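Local structure of odorant binding protein ASP5 (Apis mellifera, 3R72) at residues L44-T49 against D99-T104. The protein probably binds and carries odorant molecules in the antennae of the honeybee. Sequence-based numbering, arbitrary orientation.
Sequences LQCYTT and DDCQKT
Thr-104 OG1 is gripped by two hydroxyls of helix 42-54: Thr-49 OG1 lies 2.7 Å from it, with either able to donate, and Thr-48 OG1, 2.8 Å from Thr-104 OG1, is a possible acceptor for the Thr-104 proton, which has another acceptor within reach. Threonine suits all three places, since its small branched side chain lets two helices approach closely while its hydroxyl pairs in a buried setting. The Thr-48 hydroxyl lies between its backbone N and carbonyl carbon (chi1 69°), from where it donates to Gln-45 O at 2.7 Å, in the carbonyl plane and on a lone pair. A valine at Thr-48 would probably leave the Thr-104 hydroxyl with one partner fewer and Gln-45 O without this extra donor. Nearby, a disulfide joins Cys-46 SG to Cys-101 SG with a torsion of 98° about the S-S bond. Cysteine fits because the CA atoms of Cys-46 and Cys-101 lie 4.5 Å apart, close enough for a disulfide to span. CB of Gln-45 packs on Cys-101 O, 3.4 Å away. A water donates to Gln-45 OE1 and accepts from Gln-102 NE2, bridging the two amides. Gln-102 also forms a capping box with Asp-99: its N donates to Asp-99 OD2 at 2.9 Å, and Asp-99 N donates to its OE1, so reciprocal side-chain to backbone bonds close the start of helix 100-114. Phe-58 touches Thr-49 and Thr-104. Together these contacts fasten segment 44-49 across segment 100-104 at 79°, and Cys-46 to Cys-101 is one of the three disulfides that brace the mainly helical fold of insect PBP/GOBP odorant-binding proteins.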
ATOM      1  N   LEU A  44       4.140  -7.413 -10.133  1.00  7.59           N
ATOM      2  CA  LEU A  44       3.822  -7.131  -8.738  1.00  6.98           C
ATOM      3  C   LEU A  44       3.937  -5.638  -8.462  1.00  6.52           C
ATOM      4  O   LEU A  44       3.098  -5.060  -7.754  1.00  7.08           O
ATOM      5  CB  LEU A  44       4.709  -7.945  -7.793  1.00  7.01           C
ATOM      6  CG  LEU A  44       4.448  -7.734  -6.309  1.00  6.62           C
ATOM      7  CD1 LEU A  44       3.015  -8.033  -5.907  1.00  8.12           C
ATOM      8  CD2 LEU A  44       5.455  -8.559  -5.498  1.00  7.92           C
ATOM      9  N   GLN A  45       4.952  -5.000  -9.040  1.00  6.57           N
ATOM     10  CA  GLN A  45       5.081  -3.556  -8.885  1.00  7.11           C
ATOM     11  C   GLN A  45       3.822  -2.850  -9.382  1.00  7.46           C
ATOM     12  O   GLN A  45       3.253  -1.987  -8.700  1.00  7.66           O
ATOM     13  CB  GLN A  45       6.332  -3.070  -9.614  1.00  7.63           C
ATOM     14  CG  GLN A  45       7.612  -3.608  -8.989  1.00  8.11           C
ATOM     15  CD  GLN A  45       8.863  -3.410  -9.801  1.00  9.78           C
ATOM     16  OE1 GLN A  45       8.830  -2.991 -10.953  1.00 11.06           O
ATOM     17  NE2 GLN A  45       9.995  -3.717  -9.183  1.00 12.49           N
ATOM     18  N   CYS A  46       3.341  -3.236 -10.556  1.00  7.51           N
ATOM     19  CA  CYS A  46       2.139  -2.603 -11.104  1.00  8.50           C
ATOM     20  C   CYS A  46       0.874  -2.922 -10.316  1.00  7.68           C
ATOM     21  O   CYS A  46      -0.028  -2.089 -10.277  1.00  7.80           O
ATOM     22  CB  CYS A  46       1.983  -2.942 -12.577  1.00  9.71           C
ATOM     23  SG  CYS A  46       3.315  -2.226 -13.629  1.00 14.52           S
ATOM     24  N   TYR A  47       0.828  -4.070  -9.646  1.00  7.13           N
ATOM     25  CA  TYR A  47      -0.271  -4.355  -8.723  1.00  6.70           C
ATOM     26  C   TYR A  47      -0.327  -3.287  -7.625  1.00  6.75           C
ATOM     27  O   TYR A  47      -1.407  -2.807  -7.273  1.00  6.87           O
ATOM     28  CB  TYR A  47      -0.152  -5.776  -8.148  1.00  7.12           C
ATOM     29  CG  TYR A  47      -1.118  -6.051  -7.029  1.00  7.29           C
ATOM     30  CD1 TYR A  47      -2.389  -6.566  -7.268  1.00  8.27           C
ATOM     31  CD2 TYR A  47      -0.773  -5.758  -5.723  1.00  7.06           C
ATOM     32  CE1 TYR A  47      -3.283  -6.770  -6.224  1.00  7.80           C
ATOM     33  CE2 TYR A  47      -1.659  -5.967  -4.681  1.00  7.31           C
ATOM     34  CZ  TYR A  47      -2.909  -6.477  -4.941  1.00  7.78           C
ATOM     35  OH  TYR A  47      -3.808  -6.678  -3.921  1.00  8.59           O
ATOM     36  N   THR A  48       0.826  -2.919  -7.070  1.00  6.21           N
ATOM     37  CA  THR A  48       0.818  -1.901  -6.030  1.00  6.16           C
ATOM     38  C   THR A  48       0.266  -0.585  -6.535  1.00  5.94           C
ATOM     39  O   THR A  48      -0.445   0.110  -5.815  1.00  6.32           O
ATOM     40  CB  THR A  48       2.172  -1.715  -5.305  1.00  5.96           C
ATOM     41  OG1 THR A  48       3.163  -1.126  -6.154  1.00  6.81           O
ATOM     42  CG2 THR A  48       2.669  -3.025  -4.705  1.00  6.58           C
ATOM     43  N   THR A  49       0.599  -0.230  -7.770  1.00  6.81           N
ATOM     44  CA  THR A  49       0.070   0.990  -8.352  1.00  7.45           C
ATOM     45  C   THR A  49      -1.446   0.910  -8.550  1.00  7.24           C
ATOM     46  O   THR A  49      -2.153   1.885  -8.313  1.00  7.64           O
ATOM     47  CB  THR A  49       0.739   1.307  -9.698  1.00  7.72           C
ATOM     48  OG1 THR A  49       2.148   1.087  -9.588  1.00  8.57           O
ATOM     49  CG2 THR A  49       0.449   2.751 -10.132  1.00 10.18           C
ATOM     50  N   ASP A  99       9.495   4.182 -13.186  1.00 11.37           N
ATOM     51  CA  ASP A  99       8.123   4.328 -13.635  1.00 11.21           C
ATOM     52  C   ASP A  99       7.153   4.288 -12.448  1.00 10.85           C
ATOM     53  O   ASP A  99       7.573   4.095 -11.300  1.00 10.74           O
ATOM     54  CB  ASP A  99       7.766   3.343 -14.768  1.00 11.51           C
ATOM     55  CG  ASP A  99       7.654   1.892 -14.341  1.00 13.03           C
ATOM     56  OD1 ASP A  99       7.605   1.033 -15.246  1.00 16.66           O
ATOM     57  OD2 ASP A  99       7.571   1.589 -13.152  1.00 12.85           O
ATOM     58  N   ASP A 100       5.864   4.523 -12.696  1.00 10.51           N
ATOM     59  CA  ASP A 100       4.912   4.591 -11.583  1.00 10.61           C
ATOM     60  C   ASP A 100       4.880   3.304 -10.775  1.00  9.77           C
ATOM     61  O   ASP A 100       4.751   3.344  -9.545  1.00  9.84           O
ATOM     62  CB  ASP A 100       3.502   4.898 -12.067  1.00 11.36           C
ATOM     63  CG  ASP A 100       3.356   6.300 -12.630  1.00 13.61           C
ATOM     64  OD1 ASP A 100       4.280   7.122 -12.482  1.00 16.20           O
ATOM     65  OD2 ASP A 100       2.292   6.563 -13.214  1.00 16.98           O
ATOM     66  N   CYS A 101       4.995   2.173 -11.461  1.00  9.33           N
ATOM     67  CA  CYS A 101       4.986   0.867 -10.808  1.00  9.61           C
ATOM     68  C   CYS A 101       6.177   0.731  -9.863  1.00  8.55           C
ATOM     69  O   CYS A 101       6.049   0.250  -8.738  1.00  7.94           O
ATOM     70  CB  CYS A 101       4.976  -0.264 -11.848  1.00 10.27           C
ATOM     71  SG  CYS A 101       3.552  -0.239 -12.972  1.00 14.49           S
ATOM     72  N   GLN A 102       7.348   1.118 -10.339  1.00  8.13           N
ATOM     73  CA  GLN A 102       8.549   1.076  -9.530  1.00  8.63           C
ATOM     74  C   GLN A 102       8.448   2.021  -8.334  1.00  7.86           C
ATOM     75  O   GLN A 102       8.828   1.657  -7.227  1.00  8.19           O
ATOM     76  CB  GLN A 102       9.762   1.396 -10.410  1.00  9.27           C
ATOM     77  CG  GLN A 102      10.015   0.303 -11.431  1.00 10.70           C
ATOM     78  CD  GLN A 102      10.984   0.678 -12.536  1.00 12.98           C
ATOM     79  OE1 GLN A 102      11.050   1.813 -12.982  1.00 14.38           O
ATOM     80  NE2 GLN A 102      11.700  -0.312 -13.028  1.00 16.83           N
ATOM     81  N   LYS A 103       7.896   3.215  -8.542  1.00  8.10           N
ATOM     82  CA  LYS A 103       7.766   4.181  -7.460  1.00  7.98           C
ATOM     83  C   LYS A 103       6.851   3.682  -6.351  1.00  6.81           C
ATOM     84  O   LYS A 103       7.214   3.731  -5.175  1.00  6.98           O
ATOM     85  CB  LYS A 103       7.254   5.508  -7.984  1.00  8.84           C
ATOM     86  CG  LYS A 103       8.251   6.280  -8.835  1.00 10.59           C
ATOM     87  CD  LYS A 103       7.757   7.703  -9.099  1.00 16.56           C
ATOM     88  CE  LYS A 103       8.696   8.463 -10.005  1.00 20.60           C
ATOM     89  NZ  LYS A 103       8.040   9.624 -10.670  1.00 23.63           N
ATOM     90  N   THR A 104       5.651   3.234  -6.697  1.00  6.71           N
ATOM     91  CA  THR A 104       4.747   2.771  -5.653  1.00  6.54           C
ATOM     92  C   THR A 104       5.310   1.549  -4.941  1.00  6.36           C
ATOM     93  O   THR A 104       5.176   1.428  -3.726  1.00  6.14           O
ATOM     94  CB  THR A 104       3.309   2.513  -6.152  1.00  6.55           C
ATOM     95  OG1 THR A 104       3.296   1.489  -7.149  1.00  6.74           O
ATOM     96  CG2 THR A 104       2.705   3.764  -6.711  1.00  7.77           C
TER
HETATM   97  O   HOH W   1      10.955  -3.227 -12.641  1.00 17.70           O
HETATM   98  O   HOH W   2      12.735  -2.228 -10.444  1.00 25.61           O